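Local coordinates for protein-glutamine gamma-glutamyltransferase (Pagrus major, PDB 1G0D), which catalyses calcium-dependent cross-linking of proteins by joining peptide-bound glutamine side chains to lysines or to other primary amines, at residues A[329-334]-A[513-518]. Residues are numbered along the deposited sequence; the frame is centred on the assembly and turned at random.
Sequences WNFHCW and VTYNSL
The type I turn T514–S517 meets the chain at N330, where it turns a corner and N330 N gives a hydrogen bond to Y515 O, 2.9 Å away. Beyond that bond an aromatic cluster of W329, F331 and Y515 carries most of the contact. The Y515 ring lies over one face of F331 in an offset stack, planes 20° apart and centroids 4.7 Å apart; CD2 of Y515 sits toward the rim, 3.7 Å from F331 CE1. F331 O reaches the edge of the Y515 ring, 3.4 Å from CE2. The W329 indole, with CG anti to its own carbonyl carbon (chi1 -67°), takes N516 CB over one face in a CH-pi contact, 3.6 Å from the centre of the six-membered ring, while its CE3 meets Y515 CE2 obliquely. This is the transglutaminase active site, with its Cys-His-Asp triad: the loop after strand 502-513 brings Y515, important for catalysis, to C272, whose backbone N makes a weak hydrogen bond with Y515 OH, and strand 329-339 carries H332, whose NE2 is hydrogen-bonded to D355 OD2. With W329 reduced to alanine, N516 CB would probably lose its aromatic platform and Y515 CE2 its neighbour on that side. S517 OG bonds to S328 O and R560 NH1, and that same NH1 also reaches N330 OD1.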
ATOM      1  N   TRP A 329      -2.763 -11.096 -12.914  1.00 14.27           N
ATOM      2  CA  TRP A 329      -2.574  -9.653 -12.995  1.00 12.46           C
ATOM      3  C   TRP A 329      -1.118  -9.309 -13.303  1.00 13.68           C
ATOM      4  O   TRP A 329      -0.219 -10.087 -12.963  1.00 13.46           O
ATOM      5  CB  TRP A 329      -2.959  -9.034 -11.658  1.00 11.95           C
ATOM      6  CG  TRP A 329      -4.407  -9.130 -11.334  1.00 11.47           C
ATOM      7  CD1 TRP A 329      -5.314 -10.040 -11.824  1.00  6.97           C
ATOM      8  CD2 TRP A 329      -5.137  -8.271 -10.435  1.00 13.92           C
ATOM      9  NE1 TRP A 329      -6.563  -9.795 -11.278  1.00 11.00           N
ATOM     10  CE2 TRP A 329      -6.478  -8.719 -10.426  1.00 14.76           C
ATOM     11  CE3 TRP A 329      -4.787  -7.167  -9.639  1.00 12.24           C
ATOM     12  CZ2 TRP A 329      -7.467  -8.090  -9.640  1.00 14.10           C
ATOM     13  CZ3 TRP A 329      -5.774  -6.547  -8.860  1.00  9.22           C
ATOM     14  CH2 TRP A 329      -7.089  -7.011  -8.867  1.00  9.16           C
ATOM     15  N   ASN A 330      -0.865  -8.150 -13.919  1.00 14.88           N
ATOM     16  CA  ASN A 330       0.520  -7.767 -14.227  1.00 14.75           C
ATOM     17  C   ASN A 330       1.296  -7.608 -12.902  1.00 16.89           C
ATOM     18  O   ASN A 330       2.506  -7.887 -12.817  1.00 18.16           O
ATOM     19  CB  ASN A 330       0.564  -6.459 -15.015  1.00 14.85           C
ATOM     20  CG  ASN A 330       0.228  -6.638 -16.489  1.00 17.11           C
ATOM     21  OD1 ASN A 330      -0.149  -7.731 -16.937  1.00 16.44           O
ATOM     22  ND2 ASN A 330       0.355  -5.556 -17.249  1.00 13.36           N
ATOM     23  N   PHE A 331       0.589  -7.145 -11.875  1.00 17.26           N
ATOM     24  CA  PHE A 331       1.151  -6.985 -10.532  1.00 15.65           C
ATOM     25  C   PHE A 331      -0.015  -6.749  -9.612  1.00 13.46           C
ATOM     26  O   PHE A 331      -1.127  -6.492 -10.048  1.00 15.18           O
ATOM     27  CB  PHE A 331       2.163  -5.815 -10.443  1.00 15.43           C
ATOM     28  CG  PHE A 331       1.529  -4.445 -10.421  1.00 16.96           C
ATOM     29  CD1 PHE A 331       1.378  -3.703 -11.599  1.00 16.13           C
ATOM     30  CD2 PHE A 331       1.044  -3.910  -9.240  1.00 13.46           C
ATOM     31  CE1 PHE A 331       0.743  -2.448 -11.601  1.00 14.66           C
ATOM     32  CE2 PHE A 331       0.402  -2.646  -9.228  1.00 14.90           C
ATOM     33  CZ  PHE A 331       0.252  -1.917 -10.411  1.00 13.51           C
ATOM     34  N   HIS A 332       0.228  -6.881  -8.331  1.00 12.68           N
ATOM     35  CA  HIS A 332      -0.812  -6.651  -7.360  1.00  9.37           C
ATOM     36  C   HIS A 332      -0.108  -6.304  -6.081  1.00  8.66           C
ATOM     37  O   HIS A 332       0.877  -6.943  -5.718  1.00 10.45           O
ATOM     38  CB  HIS A 332      -1.655  -7.897  -7.142  1.00  9.24           C
ATOM     39  CG  HIS A 332      -2.612  -7.767  -6.000  1.00 10.53           C
ATOM     40  ND1 HIS A 332      -3.421  -6.660  -5.837  1.00 12.55           N
ATOM     41  CD2 HIS A 332      -2.924  -8.618  -4.989  1.00  9.12           C
ATOM     42  CE1 HIS A 332      -4.196  -6.836  -4.775  1.00 12.56           C
ATOM     43  NE2 HIS A 332      -3.917  -8.016  -4.247  1.00 10.07           N
ATOM     44  N   CYS A 333      -0.639  -5.312  -5.389  1.00  9.98           N
ATOM     45  CA  CYS A 333      -0.078  -4.830  -4.156  1.00  9.87           C
ATOM     46  C   CYS A 333      -0.876  -5.120  -2.877  1.00 10.40           C
ATOM     47  O   CYS A 333      -2.107  -5.204  -2.878  1.00 12.99           O
ATOM     48  CB  CYS A 333       0.088  -3.319  -4.255  1.00  9.14           C
ATOM     49  SG  CYS A 333       1.018  -2.711  -5.624  1.00 16.34           S
ATOM     50  N   TRP A 334      -0.151  -5.280  -1.780  1.00 10.60           N
ATOM     51  CA  TRP A 334      -0.754  -5.440  -0.471  1.00  9.52           C
ATOM     52  C   TRP A 334       0.215  -4.828   0.551  1.00 11.56           C
ATOM     53  O   TRP A 334       1.149  -4.103   0.214  1.00  9.23           O
ATOM     54  CB  TRP A 334      -1.109  -6.908  -0.135  1.00  5.34           C
ATOM     55  CG  TRP A 334       0.013  -7.883  -0.121  1.00 11.05           C
ATOM     56  CD1 TRP A 334       0.884  -8.121   0.905  1.00  9.94           C
ATOM     57  CD2 TRP A 334       0.383  -8.794  -1.177  1.00 12.36           C
ATOM     58  NE1 TRP A 334       1.775  -9.121   0.553  1.00 10.47           N
ATOM     59  CE2 TRP A 334       1.487  -9.545  -0.718  1.00  9.02           C
ATOM     60  CE3 TRP A 334      -0.114  -9.041  -2.464  1.00 15.97           C
ATOM     61  CZ2 TRP A 334       2.098 -10.526  -1.500  1.00  9.22           C
ATOM     62  CZ3 TRP A 334       0.501 -10.024  -3.244  1.00 13.34           C
ATOM     63  CH2 TRP A 334       1.597 -10.751  -2.753  1.00 10.20           C
ATOM     64  N   VAL A 513      -4.405  -4.091 -22.968  1.00 21.21           N
ATOM     65  CA  VAL A 513      -4.757  -4.741 -21.699  1.00 17.66           C
ATOM     66  C   VAL A 513      -4.749  -3.743 -20.514  1.00 17.06           C
ATOM     67  O   VAL A 513      -4.299  -2.578 -20.655  1.00 17.44           O
ATOM     68  CB  VAL A 513      -3.724  -5.857 -21.454  1.00 17.21           C
ATOM     69  CG1 VAL A 513      -2.855  -5.505 -20.298  1.00 20.13           C
ATOM     70  CG2 VAL A 513      -4.388  -7.190 -21.270  1.00 21.51           C
ATOM     71  N   THR A 514      -5.279  -4.175 -19.369  1.00 15.55           N
ATOM     72  CA  THR A 514      -5.256  -3.335 -18.159  1.00 15.45           C
ATOM     73  C   THR A 514      -4.358  -4.076 -17.187  1.00 16.96           C
ATOM     74  O   THR A 514      -4.146  -5.293 -17.342  1.00 18.11           O
ATOM     75  CB  THR A 514      -6.623  -3.159 -17.468  1.00 12.87           C
ATOM     76  OG1 THR A 514      -7.069  -4.413 -16.945  1.00 16.43           O
ATOM     77  CG2 THR A 514      -7.636  -2.609 -18.421  1.00 16.74           C
ATOM     78  N   TYR A 515      -3.819  -3.385 -16.183  1.00 18.18           N
ATOM     79  CA  TYR A 515      -2.936  -4.100 -15.271  1.00 16.13           C
ATOM     80  C   TYR A 515      -3.662  -5.286 -14.668  1.00 15.63           C
ATOM     81  O   TYR A 515      -3.058  -6.342 -14.537  1.00 16.95           O
ATOM     82  CB  TYR A 515      -2.340  -3.184 -14.188  1.00 12.21           C
ATOM     83  CG  TYR A 515      -3.065  -3.150 -12.875  1.00 12.19           C
ATOM     84  CD1 TYR A 515      -4.100  -2.244 -12.653  1.00 14.24           C
ATOM     85  CD2 TYR A 515      -2.674  -3.964 -11.818  1.00 15.01           C
ATOM     86  CE1 TYR A 515      -4.727  -2.135 -11.401  1.00 14.82           C
ATOM     87  CE2 TYR A 515      -3.306  -3.865 -10.534  1.00 15.64           C
ATOM     88  CZ  TYR A 515      -4.329  -2.944 -10.347  1.00 17.00           C
ATOM     89  OH  TYR A 515      -4.953  -2.819  -9.124  1.00 20.27           O
ATOM     90  N   ASN A 516      -4.949  -5.155 -14.336  1.00 14.91           N
ATOM     91  CA  ASN A 516      -5.635  -6.318 -13.777  1.00 14.49           C
ATOM     92  C   ASN A 516      -6.122  -7.312 -14.807  1.00 17.39           C
ATOM     93  O   ASN A 516      -7.122  -7.990 -14.613  1.00 19.33           O
ATOM     94  CB  ASN A 516      -6.784  -5.968 -12.810  1.00  7.63           C
ATOM     95  CG  ASN A 516      -7.762  -4.978 -13.346  1.00  8.41           C
ATOM     96  OD1 ASN A 516      -8.942  -5.086 -13.065  1.00 20.35           O
ATOM     97  ND2 ASN A 516      -7.306  -3.998 -14.068  1.00  8.95           N
ATOM     98  N   SER A 517      -5.377  -7.419 -15.900  1.00 19.15           N
ATOM     99  CA  SER A 517      -5.694  -8.363 -16.955  1.00 19.83           C
ATOM    100  C   SER A 517      -7.078  -8.279 -17.625  1.00 18.26           C
ATOM    101  O   SER A 517      -7.658  -9.295 -17.997  1.00 20.94           O
ATOM    102  CB  SER A 517      -5.455  -9.765 -16.407  1.00 24.03           C
ATOM    103  OG  SER A 517      -4.069 -10.031 -16.395  1.00 24.37           O
ATOM    104  N   LEU A 518      -7.606  -7.082 -17.792  1.00 17.27           N
ATOM    105  CA  LEU A 518      -8.887  -6.928 -18.451  1.00 15.52           C
ATOM    106  C   LEU A 518      -8.574  -6.670 -19.907  1.00 17.30           C
ATOM    107  O   LEU A 518      -8.092  -5.605 -20.260  1.00 19.81           O
ATOM    108  CB  LEU A 518      -9.631  -5.729 -17.891  1.00 17.88           C
ATOM    109  CG  LEU A 518     -11.018  -5.830 -17.269  1.00 16.65           C
ATOM    110  CD1 LEU A 518     -11.231  -7.155 -16.641  1.00 15.03           C
ATOM    111  CD2 LEU A 518     -11.164  -4.763 -16.245  1.00 12.41           C
TER